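Local structure of ESX secretion system protein YukD (Bacillus subtilis, 2BPS) at residues Tyr4-Tyr14 / Ile72-Leu81. The protein is required for secretion of YukE and is probably a component or regulator of the ESX/ESAT-6-like secretion system. Residues are numbered along the deposited sequence; the frame is centred on the assembly and turned at random.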
# COMPACT_ATOMS: atom_id res chain seq x y z
N TYR A 4 -0.70 7.93 -12.53
CA TYR A 4 -1.73 7.62 -11.54
C TYR A 4 -2.33 6.24 -11.62
O TYR A 4 -2.70 5.77 -12.69
CB TYR A 4 -2.87 8.66 -11.61
CG TYR A 4 -2.50 10.01 -11.05
CD1 TYR A 4 -2.77 11.19 -11.75
CD2 TYR A 4 -1.82 10.12 -9.83
CE1 TYR A 4 -2.37 12.43 -11.27
CE2 TYR A 4 -1.42 11.35 -9.34
CZ TYR A 4 -1.69 12.50 -10.06
OH TYR A 4 -1.24 13.70 -9.58
N ILE A 5 -2.43 5.58 -10.47
CA ILE A 5 -3.02 4.24 -10.38
C ILE A 5 -4.06 4.17 -9.27
O ILE A 5 -3.92 4.81 -8.23
CB ILE A 5 -1.94 3.16 -10.11
CG1 ILE A 5 -1.33 3.36 -8.73
CG2 ILE A 5 -0.85 3.24 -11.14
CD1 ILE A 5 -0.33 2.31 -8.35
N ASP A 6 -5.11 3.41 -9.50
CA ASP A 6 -6.17 3.23 -8.51
C ASP A 6 -5.96 1.89 -7.86
O ASP A 6 -6.03 0.87 -8.53
CB ASP A 6 -7.54 3.22 -9.17
CG ASP A 6 -8.01 4.59 -9.54
OD1 ASP A 6 -9.15 4.69 -10.04
OD2 ASP A 6 -7.27 5.57 -9.32
N ILE A 7 -5.71 1.89 -6.57
CA ILE A 7 -5.49 0.64 -5.87
C ILE A 7 -6.35 0.55 -4.62
O ILE A 7 -7.13 1.46 -4.33
CB ILE A 7 -4.00 0.48 -5.49
CG1 ILE A 7 -3.57 1.63 -4.57
CG2 ILE A 7 -3.16 0.45 -6.76
CD1 ILE A 7 -2.12 1.60 -4.16
N THR A 8 -6.23 -0.56 -3.90
CA THR A 8 -6.97 -0.77 -2.67
C THR A 8 -6.01 -1.11 -1.55
O THR A 8 -5.13 -1.96 -1.72
CB THR A 8 -7.94 -1.92 -2.80
OG1 THR A 8 -8.86 -1.64 -3.84
CG2 THR A 8 -8.72 -2.11 -1.53
N ILE A 9 -6.18 -0.47 -0.40
CA ILE A 9 -5.32 -0.75 0.73
C ILE A 9 -6.11 -1.53 1.77
O ILE A 9 -7.22 -1.14 2.16
CB ILE A 9 -4.78 0.54 1.34
CG1 ILE A 9 -4.22 1.43 0.23
CG2 ILE A 9 -3.72 0.21 2.37
CD1 ILE A 9 -3.23 0.75 -0.73
N ASP A 10 -5.54 -2.65 2.22
CA ASP A 10 -6.18 -3.52 3.19
C ASP A 10 -5.42 -3.60 4.51
O ASP A 10 -4.31 -4.12 4.58
CB ASP A 10 -6.32 -4.92 2.57
CG ASP A 10 -7.16 -5.86 3.41
OD1 ASP A 10 -7.63 -6.88 2.85
OD2 ASP A 10 -7.34 -5.61 4.63
N LEU A 11 -6.02 -3.06 5.57
CA LEU A 11 -5.41 -3.07 6.89
C LEU A 11 -5.88 -4.29 7.69
O LEU A 11 -6.18 -4.19 8.88
CB LEU A 11 -5.77 -1.79 7.65
CG LEU A 11 -5.23 -0.50 7.02
CD1 LEU A 11 -5.84 0.70 7.71
CD2 LEU A 11 -3.72 -0.47 7.13
N LYS A 12 -5.94 -5.43 7.01
CA LYS A 12 -6.36 -6.68 7.63
C LYS A 12 -5.61 -6.93 8.95
O LYS A 12 -6.21 -7.25 9.97
CB LYS A 12 -6.10 -7.83 6.65
CG LYS A 12 -6.48 -9.21 7.15
CD LYS A 12 -6.01 -10.32 6.19
CE LYS A 12 -6.69 -10.25 4.80
NZ LYS A 12 -8.17 -10.52 4.81
N HIS A 13 -4.28 -6.77 8.91
CA HIS A 13 -3.41 -7.00 10.06
C HIS A 13 -3.41 -5.87 11.09
O HIS A 13 -2.49 -5.76 11.90
CB HIS A 13 -1.96 -7.23 9.59
CG HIS A 13 -1.81 -8.39 8.67
ND1 HIS A 13 -0.70 -8.55 7.86
CD2 HIS A 13 -2.63 -9.44 8.41
CE1 HIS A 13 -0.86 -9.64 7.13
NE2 HIS A 13 -2.01 -10.20 7.44
N TYR A 14 -4.43 -5.02 11.05
CA TYR A 14 -4.51 -3.93 12.01
C TYR A 14 -5.96 -3.74 12.44
O TYR A 14 -6.57 -4.69 12.93
CB TYR A 14 -3.92 -2.66 11.40
CG TYR A 14 -2.44 -2.79 11.10
CD1 TYR A 14 -1.99 -3.47 9.97
CD2 TYR A 14 -1.49 -2.28 11.97
CE1 TYR A 14 -0.62 -3.64 9.72
CE2 TYR A 14 -0.12 -2.44 11.74
CZ TYR A 14 0.30 -3.13 10.61
OH TYR A 14 1.64 -3.32 10.39
N ILE A 72 2.88 -2.63 -9.84
CA ILE A 72 1.63 -2.39 -9.15
C ILE A 72 0.76 -1.42 -9.95
O ILE A 72 1.18 -0.30 -10.24
CB ILE A 72 1.93 -1.86 -7.73
CG1 ILE A 72 2.51 -3.00 -6.90
CG2 ILE A 72 0.68 -1.25 -7.10
CD1 ILE A 72 3.00 -2.61 -5.54
N THR A 73 -0.44 -1.85 -10.33
CA THR A 73 -1.35 -1.03 -11.13
C THR A 73 -2.77 -1.06 -10.62
O THR A 73 -3.08 -1.75 -9.64
CB THR A 73 -1.43 -1.53 -12.57
OG1 THR A 73 -0.47 -2.57 -12.75
CG2 THR A 73 -1.18 -0.39 -13.55
N ASN A 74 -3.65 -0.35 -11.32
CA ASN A 74 -5.05 -0.29 -10.93
C ASN A 74 -5.56 -1.69 -10.71
O ASN A 74 -5.16 -2.61 -11.40
CB ASN A 74 -5.86 0.39 -12.03
CG ASN A 74 -5.05 1.40 -12.82
OD1 ASN A 74 -4.23 1.01 -13.66
ND2 ASN A 74 -5.25 2.68 -12.55
N GLY A 75 -6.44 -1.85 -9.72
CA GLY A 75 -7.00 -3.16 -9.43
C GLY A 75 -6.24 -3.88 -8.34
O GLY A 75 -6.84 -4.68 -7.60
N ASP A 76 -4.94 -3.62 -8.22
CA ASP A 76 -4.12 -4.25 -7.19
C ASP A 76 -4.60 -3.95 -5.76
O ASP A 76 -5.04 -2.83 -5.45
CB ASP A 76 -2.65 -3.82 -7.33
CG ASP A 76 -1.95 -4.51 -8.48
OD1 ASP A 76 -2.61 -5.33 -9.15
OD2 ASP A 76 -0.75 -4.23 -8.71
N ARG A 77 -4.51 -4.95 -4.90
CA ARG A 77 -4.91 -4.79 -3.51
C ARG A 77 -3.64 -4.96 -2.69
O ARG A 77 -3.00 -6.01 -2.73
CB ARG A 77 -5.92 -5.87 -3.13
CG ARG A 77 -6.55 -5.73 -1.76
CD ARG A 77 -7.39 -6.96 -1.46
NE ARG A 77 -8.13 -6.87 -0.20
CZ ARG A 77 -9.43 -6.60 -0.11
NH1 ARG A 77 -10.01 -6.54 1.09
NH2 ARG A 77 -10.16 -6.41 -1.20
N LEU A 78 -3.25 -3.91 -1.96
CA LEU A 78 -2.04 -4.00 -1.15
C LEU A 78 -2.40 -4.28 0.30
O LEU A 78 -3.12 -3.52 0.94
CB LEU A 78 -1.19 -2.72 -1.24
CG LEU A 78 -0.76 -2.19 -2.60
CD1 LEU A 78 0.43 -1.25 -2.41
CD2 LEU A 78 -0.37 -3.32 -3.53
N GLU A 79 -1.90 -5.39 0.81
CA GLU A 79 -2.15 -5.79 2.18
C GLU A 79 -0.91 -5.35 2.93
O GLU A 79 0.20 -5.80 2.62
CB GLU A 79 -2.31 -7.32 2.23
CG GLU A 79 -2.69 -7.93 3.55
CD GLU A 79 -2.75 -9.47 3.46
OE1 GLU A 79 -1.80 -10.15 3.92
OE2 GLU A 79 -3.75 -9.98 2.91
N ILE A 80 -1.08 -4.43 3.87
CA ILE A 80 0.04 -3.96 4.67
C ILE A 80 0.31 -5.03 5.71
O ILE A 80 -0.60 -5.46 6.42
CB ILE A 80 -0.29 -2.65 5.40
CG1 ILE A 80 -0.38 -1.51 4.38
CG2 ILE A 80 0.76 -2.37 6.46
CD1 ILE A 80 -0.99 -0.23 4.93
N LEU A 81 1.55 -5.48 5.80
CA LEU A 81 1.87 -6.51 6.77
C LEU A 81 2.25 -5.85 8.08
O LEU A 81 2.65 -4.66 8.06
CB LEU A 81 3.02 -7.39 6.27
CG LEU A 81 2.88 -8.11 4.92
CD1 LEU A 81 4.16 -8.82 4.61
CD2 LEU A 81 1.73 -9.11 4.94
OXT LEU A 81 2.15 -6.54 9.12
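Thr8, Ile9 and Asp10 pair in parallel with Arg77, Leu78 and Glu79, joining the first and last strands at the centre of the ubiquitin-like beta-grasp sheet, between strands 18-24 and 51-54. The ladder runs from Thr8 N to Asp76 O (3.0 Å), through Leu78 N to Thr8 O (2.7 Å) and Asp10 N to Leu78 O (2.9 Å), and fades to a weak bond from Ile80 N to Asp10 O. Packing is dense on the face covered by helix 31-39, where Ile7 and Ile9 rest on Val32 and Ile80 on Ala36. There CD1 of Ile80 lies 3.5 Å from CD2 of Leu11, the two side chains running side by side, and also meets CG2 of Ile9; toward the start of strand 4-10, CD1 of Ile5 touches CG2 of Ile72. Tyr14 closes the strand ends against this helix, its ring edge-to-face with Trp37 and its OH bonded to Leu81 O (2.9 Å from Tyr14 OH) and Arg47 N.

The face of Thr8, Asp10, Arg77 and Glu79 is polar. Its solvent side lies at exposed Lys12 and His13: Glu79 OE2, salt-bridged to Arg53, nears Lys12 CE, and OE1 nears His13 CE1. Arg77, its chain extended from CG to NE, lays its guanidinium edge against Asp10, guanidinium and carboxylate planes 71° apart. NE and NH1 both grip OD1, side-on, from the same face of the carboxylate: NH1 reaches Asp10 OD1 at 3.0 Å from above the plane, and NE reaches it at 3.1 Å on the anti side.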